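Local coordinates for phosphoacetylglucosamine mutase (PDB 5O9X), which catalyses the interconversion of N-acetylglucosamine 6-phosphate and N-acetylglucosamine 1-phosphate, at residues Thr67-Pro72 with Asp284-Arg289; Gly333-Ala338 with His368-Phe373; Leu456-Val461 with Arg514-Ala519. The protein carries 1 engineered substitution. One frame throughout, in Å; residues are numbered along the deposited sequence.

The three contacts follow one another along the chain, and their chemistry changes with their place in the fold. Interaction 1 is wholly buried and joins two loops from different domains around one phosphate of G16; its polar bonds run through the ligand, since none joins the two loops directly. Interaction 2 is also buried but purely apolar, pressing a strand against a helix and turn within one domain. Interaction 3, partly buried and farther from the centre of the chain, rests on backbone hydrogen bonds between two strands, yet its R514 reaches the second phosphate of G16. Interactions 1 and 3 thus hold opposite ends of one ligand, and H70 packs against R514.

Interaction 1 of 3, residues Thr67-Pro72 with Asp284-Arg289; sequences TAAHNP and DGDADR. Engineered in segment 67-72: A69 (natural residue Ser). With G16 (1,6-di-O-phosphono-alpha-D-glucopyranose), chain B.
Two loops of the phosphohexomutase active site meet here: H70 of TAAHNP and D284 and R289 of DGDADR lie around a phosphate of G16, while D286 packs against A69. By family resemblance the first is the phosphoserine loop, with A69 an engineered replacement for its serine; the second corresponds to the loop whose aspartates hold magnesium in relatives. The phosphate bridges the loops, which share no direct hydrogen bond. H70 ND1 donates to O2X of G16 at the ring edge, 2.7 Å away and nearly straight at 173°, and H70 N adds a weak bond to the same oxygen. H70 NE2 is bonded to E510, which fixes the ring's rotation. From the other loop, R289 NE gives a bond to O3X (3.0 Å) while NH2 reaches the bridging O1 (3.2 Å). H70 CB sits over the centre of that guanidinium, 3.5 Å above its plane, and the imidazole is tilted 25° from it. With chi1 at 83°, H70 CG lies between its backbone N and carbonyl carbon, which brings the ring to this face. D284 OD1 accepts from D288 N (3.0 Å) and weakly from R289 N, bracing its loop; OD2 makes a long ion pair with R289 NE, no N-H pointing at it. T67 OG1 accepts from A69 N in an ST turn, is hydrogen-bonded to D133 and lies against D286 CB. D286 OD2, also bonded to T164, is 3.6 Å from A69 CB.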
loop_
_atom_site.group_PDB
_atom_site.type_symbol
_atom_site.label_atom_id
_atom_site.label_comp_id
_atom_site.label_asym_id
_atom_site.label_seq_id
_atom_site.Cartn_x
_atom_site.Cartn_y
_atom_site.Cartn_z
ATOM N N THR A 67 11.198 0.835 6.085
ATOM C CA THR A 67 10.365 1.989 6.077
ATOM C C THR A 67 9.300 1.739 7.150
ATOM O O THR A 67 8.944 0.599 7.454
ATOM C CB THR A 67 9.638 2.164 4.657
ATOM O OG1 THR A 67 8.846 3.337 4.720
ATOM C CG2 THR A 67 8.673 0.983 4.316
ATOM N N ALA A 68 8.803 2.828 7.703
ATOM C CA ALA A 68 7.518 2.825 8.425
ATOM C C ALA A 68 6.404 3.601 7.657
ATOM O O ALA A 68 5.359 3.881 8.250
ATOM C CB ALA A 68 7.680 3.321 9.871
ATOM N N ALA A 69 6.624 3.903 6.348
ATOM C CA ALA A 69 5.488 4.297 5.401
ATOM C C ALA A 69 4.702 5.549 5.869
ATOM O O ALA A 69 5.296 6.625 5.893
ATOM C CB ALA A 69 4.567 3.102 5.239
ATOM N N HIS A 70 3.424 5.435 6.330
ATOM C CA HIS A 70 2.646 6.605 6.757
ATOM C C HIS A 70 3.014 7.088 8.176
ATOM O O HIS A 70 2.602 8.211 8.581
ATOM C CB HIS A 70 1.095 6.291 6.778
ATOM C CG HIS A 70 0.624 5.619 8.019
ATOM N ND1 HIS A 70 0.647 4.235 8.165
ATOM C CD2 HIS A 70 0.135 6.113 9.185
ATOM C CE1 HIS A 70 0.177 3.917 9.362
ATOM N NE2 HIS A 70 -0.138 5.042 9.996
ATOM N N ASN A 71 3.723 6.242 8.941
ATOM C CA ASN A 71 4.060 6.567 10.371
ATOM C C ASN A 71 4.900 7.853 10.577
ATOM O O ASN A 71 5.649 8.290 9.667
ATOM C CB ASN A 71 4.774 5.411 11.095
ATOM C CG ASN A 71 3.829 4.209 11.347
ATOM O OD1 ASN A 71 3.032 3.851 10.486
ATOM N ND2 ASN A 71 3.969 3.582 12.516
ATOM N N PRO A 72 4.809 8.409 11.799
ATOM C CA PRO A 72 5.625 9.620 12.068
ATOM C C PRO A 72 7.131 9.259 11.912
ATOM O O PRO A 72 7.530 8.057 11.972
ATOM C CB PRO A 72 5.274 9.963 13.559
ATOM C CG PRO A 72 3.842 9.380 13.732
ATOM C CD PRO A 72 3.918 8.055 12.976
ATOM N N ASP A 284 2.238 9.447 0.253
ATOM C CA ASP A 284 2.772 9.403 1.630
ATOM C C ASP A 284 4.293 9.246 1.591
ATOM O O ASP A 284 4.888 9.334 0.510
ATOM C CB ASP A 284 2.020 8.376 2.537
ATOM C CG ASP A 284 2.287 6.967 2.141
ATOM O OD1 ASP A 284 2.826 6.753 1.000
ATOM O OD2 ASP A 284 1.967 6.049 2.958
ATOM N N GLY A 285 4.904 9.101 2.777
ATOM C CA GLY A 285 6.382 9.092 2.956
ATOM C C GLY A 285 7.154 8.003 2.200
ATOM O O GLY A 285 8.331 8.228 1.881
ATOM N N ASP A 286 6.564 6.828 1.908
ATOM C CA ASP A 286 7.255 5.824 1.018
ATOM C C ASP A 286 6.601 5.712 -0.391
ATOM O O ASP A 286 6.860 4.763 -1.183
ATOM C CB ASP A 286 7.363 4.434 1.667
ATOM C CG ASP A 286 6.018 3.742 1.840
ATOM O OD1 ASP A 286 5.020 4.496 1.860
ATOM O OD2 ASP A 286 5.948 2.455 1.999
ATOM N N ALA A 287 5.710 6.663 -0.674
ATOM C CA ALA A 287 4.977 6.751 -1.955
ATOM C C ALA A 287 4.208 5.434 -2.271
ATOM O O ALA A 287 4.230 4.922 -3.401
ATOM C CB ALA A 287 5.908 7.141 -3.111
ATOM N N ASP A 288 3.499 4.932 -1.260
ATOM C CA ASP A 288 2.677 3.812 -1.545
ATOM C C ASP A 288 1.192 4.016 -1.227
ATOM O O ASP A 288 0.405 3.052 -1.154
ATOM C CB ASP A 288 3.257 2.566 -0.877
ATOM C CG ASP A 288 2.927 1.303 -1.696
ATOM O OD1 ASP A 288 2.644 1.410 -2.930
ATOM O OD2 ASP A 288 2.866 0.276 -1.074
ATOM N N ARG A 289 0.825 5.272 -1.052
ATOM C CA ARG A 289 -0.596 5.691 -0.968
ATOM C C ARG A 289 -0.725 6.932 -1.822
ATOM O O ARG A 289 0.195 7.774 -1.831
ATOM C CB ARG A 289 -0.949 6.121 0.463
ATOM C CG ARG A 289 -0.923 4.979 1.463
ATOM C CD ARG A 289 -1.374 5.558 2.818
ATOM N NE ARG A 289 -1.195 4.554 3.889
ATOM C CZ ARG A 289 -1.694 4.704 5.110
ATOM N NH1 ARG A 289 -2.361 5.811 5.413
ATOM N NH2 ARG A 289 -1.465 3.818 6.054
HETATM C C1 G16 B . -0.235 -0.138 6.128
HETATM C C2 G16 B . -0.843 -1.245 5.271
HETATM C C3 G16 B . -2.278 -0.836 4.808
HETATM C C4 G16 B . -3.216 -0.472 5.945
HETATM C C5 G16 B . -2.559 0.638 6.757
HETATM C C6 G16 B . -3.217 0.922 8.087
HETATM O O1 G16 B . -0.103 1.044 5.333
HETATM O O2 G16 B . -0.020 -1.621 4.123
HETATM O O3 G16 B . -2.740 -1.847 4.004
HETATM O O4 G16 B . -4.555 0.039 5.521
HETATM O O5 G16 B . -1.241 0.254 7.218
HETATM O O6 G16 B . -3.162 -0.346 8.883
HETATM P P G16 B . -3.698 -0.324 10.414
HETATM O O1P G16 B . -5.114 0.298 10.433
HETATM O O2P G16 B . -2.752 0.586 11.232
HETATM O O3P G16 B . -3.594 -1.756 10.979
HETATM P "P'" G16 B . 1.337 1.773 5.056
HETATM O O1X G16 B . 2.417 0.663 4.946
HETATM O O2X G16 B . 1.683 2.596 6.339
HETATM O O3X G16 B . 1.164 2.732 3.929
#

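Interaction 2 of 3, residues Gly333-Ala338 with His368-Phe373; sequences GVVQTA and HAAMRF. Unlike the reference sequence in segment 368-373: M371 (reference Leu).
F373 lays its ring flat over G333, and V335, two residues on, packs between that ring and the end of helix 363-370. The setting is domain III of the mutase, with a mixed sheet in which strands 356-359, 332-337 and 375-379 run parallel. Helix 363-370 belongs to a beta-alpha-beta crossover that leaves strand 356-359 and returns as strand 375-379, on the far side of strand 332-337, so it must pass over this middle strand. Along F373, CB begins near the backbone, 3.9 Å from G333 N. Its chi1 of -62° sets CG anti to the carbonyl carbon and swings the ring over the strand. CG and CD1 then approach both G333 N and G333 CA, with CD1 3.6 Å from CA. CD2, CE1, CE2 and CZ face G333 CA too, so the whole ring lies over that carbon in a CH-pi contact: G333 CA stands 3.5 Å from the centroid of F373 and only 8° off the ring normal. A glycine brings no side chain between strand and ring, which allows so close a face. Farther round, F373 CE2 meets V335 CG2 at 4.1 Å, the methyl arriving at the ring edge rather than over its face. V335 CG1 meets A369 CB at 4.0 Å; CG2 shares that contact and lies against A370, 3.7 Å from A370 N. A type I turn from A370 to F373 carries the chain from the helix to the ring. Around the contact, V357 and P355 touch F373, and Y378 touches V335 and A370. The two alanines bring the helix end near the strand with single methyls, and the join rests on apolar packing and a CH-pi contact, with no polar bond between the two segments.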
loop_
_atom_site.group_PDB
_atom_site.type_symbol
_atom_site.label_atom_id
_atom_site.label_comp_id
_atom_site.label_asym_id
_atom_site.label_seq_id
_atom_site.Cartn_x
_atom_site.Cartn_y
_atom_site.Cartn_z
ATOM N N GLY A 333 -14.491 -7.151 -10.541
ATOM C CA GLY A 333 -15.001 -7.076 -9.192
ATOM C C GLY A 333 -14.180 -6.018 -8.439
ATOM O O GLY A 333 -12.995 -5.764 -8.768
ATOM N N VAL A 334 -14.815 -5.419 -7.407
ATOM C CA VAL A 334 -14.115 -4.429 -6.559
ATOM C C VAL A 334 -13.942 -4.933 -5.108
ATOM O O VAL A 334 -14.937 -5.260 -4.419
ATOM C CB VAL A 334 -14.831 -3.082 -6.568
ATOM C CG1 VAL A 334 -14.010 -2.004 -5.756
ATOM C CG2 VAL A 334 -15.130 -2.628 -8.046
ATOM N N VAL A 335 -12.701 -4.940 -4.626
ATOM C CA VAL A 335 -12.424 -5.361 -3.251
ATOM C C VAL A 335 -12.259 -4.097 -2.426
ATOM O O VAL A 335 -11.545 -3.179 -2.860
ATOM C CB VAL A 335 -11.142 -6.201 -3.214
ATOM C CG1 VAL A 335 -10.824 -6.652 -1.788
ATOM C CG2 VAL A 335 -11.401 -7.478 -4.080
ATOM N N GLN A 336 -12.925 -4.072 -1.256
ATOM C CA GLN A 336 -12.909 -2.938 -0.360
ATOM C C GLN A 336 -12.520 -3.421 1.039
ATOM O O GLN A 336 -12.428 -4.655 1.286
ATOM C CB GLN A 336 -14.281 -2.206 -0.326
ATOM C CG GLN A 336 -14.745 -1.671 -1.731
ATOM C CD GLN A 336 -15.921 -0.768 -1.532
ATOM O OE1 GLN A 336 -16.987 -1.198 -1.089
ATOM N NE2 GLN A 336 -15.757 0.488 -1.818
ATOM N N THR A 337 -12.315 -2.470 1.953
ATOM C CA THR A 337 -12.357 -2.803 3.392
ATOM C C THR A 337 -13.498 -2.017 4.056
ATOM O O THR A 337 -14.158 -1.184 3.413
ATOM C CB THR A 337 -11.010 -2.594 4.115
ATOM O OG1 THR A 337 -10.721 -1.166 4.277
ATOM C CG2 THR A 337 -9.860 -3.167 3.216
ATOM N N ALA A 338 -13.645 -2.205 5.364
ATOM C CA ALA A 338 -14.742 -1.609 6.127
ATOM C C ALA A 338 -14.544 -0.087 6.232
ATOM O O ALA A 338 -15.525 0.607 6.472
ATOM C CB ALA A 338 -14.817 -2.293 7.513
ATOM N N HIS A 368 -5.333 -10.887 -2.140
ATOM C CA HIS A 368 -5.947 -12.270 -2.046
ATOM C C HIS A 368 -7.338 -12.376 -2.607
ATOM O O HIS A 368 -7.598 -13.284 -3.402
ATOM C CB HIS A 368 -5.929 -12.842 -0.611
ATOM C CG HIS A 368 -6.370 -14.289 -0.507
ATOM N ND1 HIS A 368 -7.675 -14.670 -0.222
ATOM C CD2 HIS A 368 -5.657 -15.447 -0.590
ATOM C CE1 HIS A 368 -7.754 -15.993 -0.171
ATOM N NE2 HIS A 368 -6.544 -16.489 -0.383
ATOM N N ALA A 369 -8.259 -11.482 -2.211
ATOM C CA ALA A 369 -9.667 -11.550 -2.652
ATOM C C ALA A 369 -9.832 -11.156 -4.110
ATOM O O ALA A 369 -10.780 -11.625 -4.797
ATOM C CB ALA A 369 -10.569 -10.644 -1.776
ATOM N N ALA A 370 -8.962 -10.241 -4.557
ATOM C CA ALA A 370 -9.030 -9.721 -5.913
ATOM C C ALA A 370 -8.647 -10.806 -6.938
ATOM O O ALA A 370 -9.093 -10.709 -8.077
ATOM C CB ALA A 370 -8.111 -8.530 -6.068
ATOM N N MET A 371 -7.883 -11.836 -6.519
ATOM C CA MET A 371 -7.562 -13.006 -7.409
ATOM C C MET A 371 -8.805 -13.744 -7.876
ATOM O O MET A 371 -8.746 -14.522 -8.823
ATOM C CB MET A 371 -6.620 -14.045 -6.774
ATOM C CG MET A 371 -5.406 -13.558 -6.008
ATOM S SD MET A 371 -3.822 -13.493 -6.882
ATOM C CE MET A 371 -4.019 -12.025 -7.905
ATOM N N ARG A 372 -9.956 -13.500 -7.270
ATOM C CA ARG A 372 -11.147 -14.249 -7.664
ATOM C C ARG A 372 -11.843 -13.703 -8.934
ATOM O O ARG A 372 -12.773 -14.324 -9.444
ATOM C CB ARG A 372 -12.098 -14.395 -6.468
ATOM C CG ARG A 372 -11.349 -15.076 -5.311
ATOM C CD ARG A 372 -12.174 -15.643 -4.163
ATOM N NE ARG A 372 -13.478 -16.207 -4.552
ATOM C CZ ARG A 372 -14.420 -16.610 -3.687
ATOM N NH1 ARG A 372 -14.211 -16.530 -2.375
ATOM N NH2 ARG A 372 -15.579 -17.094 -4.127
ATOM N N PHE A 373 -11.377 -12.543 -9.428
ATOM C CA PHE A 373 -11.991 -11.852 -10.572
ATOM C C PHE A 373 -11.046 -11.939 -11.771
ATOM O O PHE A 373 -9.847 -12.145 -11.570
ATOM C CB PHE A 373 -12.253 -10.376 -10.178
ATOM C CG PHE A 373 -13.211 -10.270 -9.028
ATOM C CD1 PHE A 373 -14.534 -10.610 -9.195
ATOM C CD2 PHE A 373 -12.774 -9.846 -7.750
ATOM C CE1 PHE A 373 -15.444 -10.558 -8.123
ATOM C CE2 PHE A 373 -13.686 -9.783 -6.666
ATOM C CZ PHE A 373 -15.012 -10.135 -6.853
#

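Interaction 3 of 3, residues Leu456-Val461 with Arg514-Ala519; sequences LPSRLV and RVYAEA. With G16 (1,6-di-O-phosphono-alpha-D-glucopyranose), chain B.
R459 and A517 pair through two backbone bonds, R459 N to A517 O (2.9 Å) and A517 N to R459 O. V461 and V515 repeat the reciprocal pattern, with V461 N 2.8 Å from V515 O, and beyond the strand ends A519 N also bonds P457 O at 3.1 Å. Between these pairs, CA-H...O contacts fill in, as from L460 CA to V515 O. The apolar contacts fall on both faces. L460 CD2 comes to the edge of the Y516 ring, 3.8 Å from CD1; on the other face, V461 CB meets V515 CB.

These are neighbouring antiparallel strands of the C-terminal domain's sheet, 458-463 at one margin and 513-518 in the middle, and helix 522-539 packs on the face bearing V515 and A517.

S458, Y516 and E518 form a polar group on the L460 face. With chi1 of 171°, Y516 carries its hydroxyl along the strand to E518 OE1, a 2.6 Å bond made on the anti side and 24° out of the carboxylate plane; E518 OE2 forms a salt bridge with R501. A water bonds S458 OG, itself held by Q266, and gives a weak bond to Y516 OH. Ligand binding occupies the other end: R514, extended from CG to NE, presents its guanidinium edge to a phosphate of G16, NE to O1P at 2.8 Å and NH2 to O2P at 2.9 Å. NH2 also forms a salt bridge with E510, the residue bonded to H70 NE2.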
loop_
_atom_site.group_PDB
_atom_site.type_symbol
_atom_site.label_atom_id
_atom_site.label_comp_id
_atom_site.label_asym_id
_atom_site.label_seq_id
_atom_site.Cartn_x
_atom_site.Cartn_y
_atom_site.Cartn_z
ATOM N N LEU A 456 -20.946 9.721 2.297
ATOM C CA LEU A 456 -21.522 10.002 3.651
ATOM C C LEU A 456 -20.482 10.733 4.502
ATOM O O LEU A 456 -19.320 10.360 4.487
ATOM C CB LEU A 456 -21.870 8.673 4.345
ATOM C CG LEU A 456 -22.976 7.893 3.617
ATOM C CD1 LEU A 456 -23.135 6.518 4.302
ATOM C CD2 LEU A 456 -24.309 8.629 3.670
ATOM N N PRO A 457 -20.881 11.793 5.234
ATOM C CA PRO A 457 -19.966 12.416 6.205
ATOM C C PRO A 457 -19.365 11.320 7.065
ATOM O O PRO A 457 -20.096 10.414 7.505
ATOM C CB PRO A 457 -20.905 13.329 7.025
ATOM C CG PRO A 457 -21.865 13.851 5.899
ATOM C CD PRO A 457 -22.152 12.555 5.105
ATOM N N SER A 458 -18.045 11.361 7.245
ATOM C CA SER A 458 -17.379 10.321 8.048
ATOM C C SER A 458 -16.294 10.905 8.921
ATOM O O SER A 458 -15.895 12.099 8.782
ATOM C CB SER A 458 -16.789 9.254 7.114
ATOM O OG SER A 458 -15.692 9.790 6.383
ATOM N N ARG A 459 -15.757 10.061 9.795
ATOM C CA ARG A 459 -14.803 10.560 10.786
ATOM C C ARG A 459 -13.953 9.412 11.250
ATOM O O ARG A 459 -14.489 8.335 11.489
ATOM C CB ARG A 459 -15.612 11.177 11.993
ATOM C CG ARG A 459 -14.774 11.542 13.205
ATOM C CD ARG A 459 -13.909 12.750 13.038
ATOM N NE ARG A 459 -14.694 13.909 12.498
ATOM C CZ ARG A 459 -14.296 15.179 12.552
ATOM N NH1 ARG A 459 -13.156 15.473 13.169
ATOM N NH2 ARG A 459 -15.017 16.158 11.997
ATOM N N LEU A 460 -12.636 9.647 11.363
ATOM C CA LEU A 460 -11.713 8.685 12.026
ATOM C C LEU A 460 -11.273 9.244 13.354
ATOM O O LEU A 460 -11.000 10.465 13.448
ATOM C CB LEU A 460 -10.443 8.447 11.164
ATOM C CG LEU A 460 -10.677 7.537 9.914
ATOM C CD1 LEU A 460 -9.585 7.701 8.850
ATOM C CD2 LEU A 460 -10.880 6.028 10.256
ATOM N N VAL A 461 -11.194 8.406 14.393
ATOM C CA VAL A 461 -10.609 8.841 15.694
ATOM C C VAL A 461 -9.587 7.816 16.119
ATOM O O VAL A 461 -9.919 6.599 16.162
ATOM C CB VAL A 461 -11.686 8.882 16.814
ATOM C CG1 VAL A 461 -11.085 9.442 18.164
ATOM C CG2 VAL A 461 -12.846 9.735 16.386
ATOM N N ARG A 514 -8.429 2.139 16.249
ATOM C CA ARG A 514 -9.057 3.086 15.310
ATOM C C ARG A 514 -10.559 3.010 15.400
ATOM O O ARG A 514 -11.104 1.918 15.401
ATOM C CB ARG A 514 -8.652 2.733 13.861
ATOM C CG ARG A 514 -7.145 2.767 13.624
ATOM C CD ARG A 514 -6.810 2.838 12.116
ATOM N NE ARG A 514 -5.337 2.695 11.873
ATOM C CZ ARG A 514 -4.429 3.657 12.133
ATOM N NH1 ARG A 514 -4.819 4.824 12.721
ATOM N NH2 ARG A 514 -3.114 3.413 11.831
ATOM N N VAL A 515 -11.206 4.179 15.373
ATOM C CA VAL A 515 -12.665 4.234 15.291
ATOM C C VAL A 515 -13.000 4.912 13.976
ATOM O O VAL A 515 -12.504 6.019 13.700
ATOM C CB VAL A 515 -13.249 5.041 16.478
ATOM C CG1 VAL A 515 -14.756 5.335 16.283
ATOM C CG2 VAL A 515 -12.989 4.238 17.800
ATOM N N TYR A 516 -13.947 4.305 13.279
ATOM C CA TYR A 516 -14.486 4.931 12.077
ATOM C C TYR A 516 -15.987 5.094 12.297
ATOM O O TYR A 516 -16.648 4.200 12.858
ATOM C CB TYR A 516 -14.216 3.941 10.910
ATOM C CG TYR A 516 -14.933 4.402 9.623
ATOM C CD1 TYR A 516 -14.351 5.399 8.836
ATOM C CD2 TYR A 516 -16.245 3.924 9.284
ATOM C CE1 TYR A 516 -15.006 5.879 7.636
ATOM C CE2 TYR A 516 -16.909 4.411 8.094
ATOM C CZ TYR A 516 -16.275 5.390 7.304
ATOM O OH TYR A 516 -16.911 5.924 6.147
ATOM N N ALA A 517 -16.559 6.223 11.830
ATOM C CA ALA A 517 -17.996 6.359 11.840
ATOM C C ALA A 517 -18.389 7.098 10.558
ATOM O O ALA A 517 -17.686 7.992 10.151
ATOM C CB ALA A 517 -18.503 7.089 13.093
ATOM N N GLU A 518 -19.517 6.730 10.000
ATOM C CA GLU A 518 -20.172 7.496 8.961
ATOM C C GLU A 518 -21.681 7.651 9.347
ATOM O O GLU A 518 -22.240 6.823 10.085
ATOM C CB GLU A 518 -19.979 6.859 7.586
ATOM C CG GLU A 518 -20.592 5.451 7.486
ATOM C CD GLU A 518 -20.330 4.762 6.146
ATOM O OE1 GLU A 518 -19.277 5.104 5.503
ATOM O OE2 GLU A 518 -21.125 3.830 5.788
ATOM N N ALA A 519 -22.298 8.729 8.870
ATOM C CA ALA A 519 -23.763 8.834 8.956
ATOM C C ALA A 519 -24.232 9.793 7.852
ATOM O O ALA A 519 -23.387 10.322 7.117
ATOM C CB ALA A 519 -24.156 9.346 10.360
HETATM C C1 G16 B . -0.235 -0.138 6.128
HETATM C C2 G16 B . -0.843 -1.245 5.271
HETATM C C3 G16 B . -2.278 -0.836 4.808
HETATM C C4 G16 B . -3.216 -0.472 5.945
HETATM C C5 G16 B . -2.559 0.638 6.757
HETATM C C6 G16 B . -3.217 0.922 8.087
HETATM O O1 G16 B . -0.103 1.044 5.333
HETATM O O2 G16 B . -0.020 -1.621 4.123
HETATM O O3 G16 B . -2.740 -1.847 4.004
HETATM O O4 G16 B . -4.555 0.039 5.521
HETATM O O5 G16 B . -1.241 0.254 7.218
HETATM O O6 G16 B . -3.162 -0.346 8.883
HETATM P P G16 B . -3.698 -0.324 10.414
HETATM O O1P G16 B . -5.114 0.298 10.433
HETATM O O2P G16 B . -2.752 0.586 11.232
HETATM O O3P G16 B . -3.594 -1.756 10.979
HETATM P "P'" G16 B . 1.337 1.773 5.056
HETATM O O1X G16 B . 2.417 0.663 4.946
HETATM O O2X G16 B . 1.683 2.596 6.339
HETATM O O3X G16 B . 1.164 2.732 3.929
HETATM O O HOH W 1 -15.416 8.182 4.232
#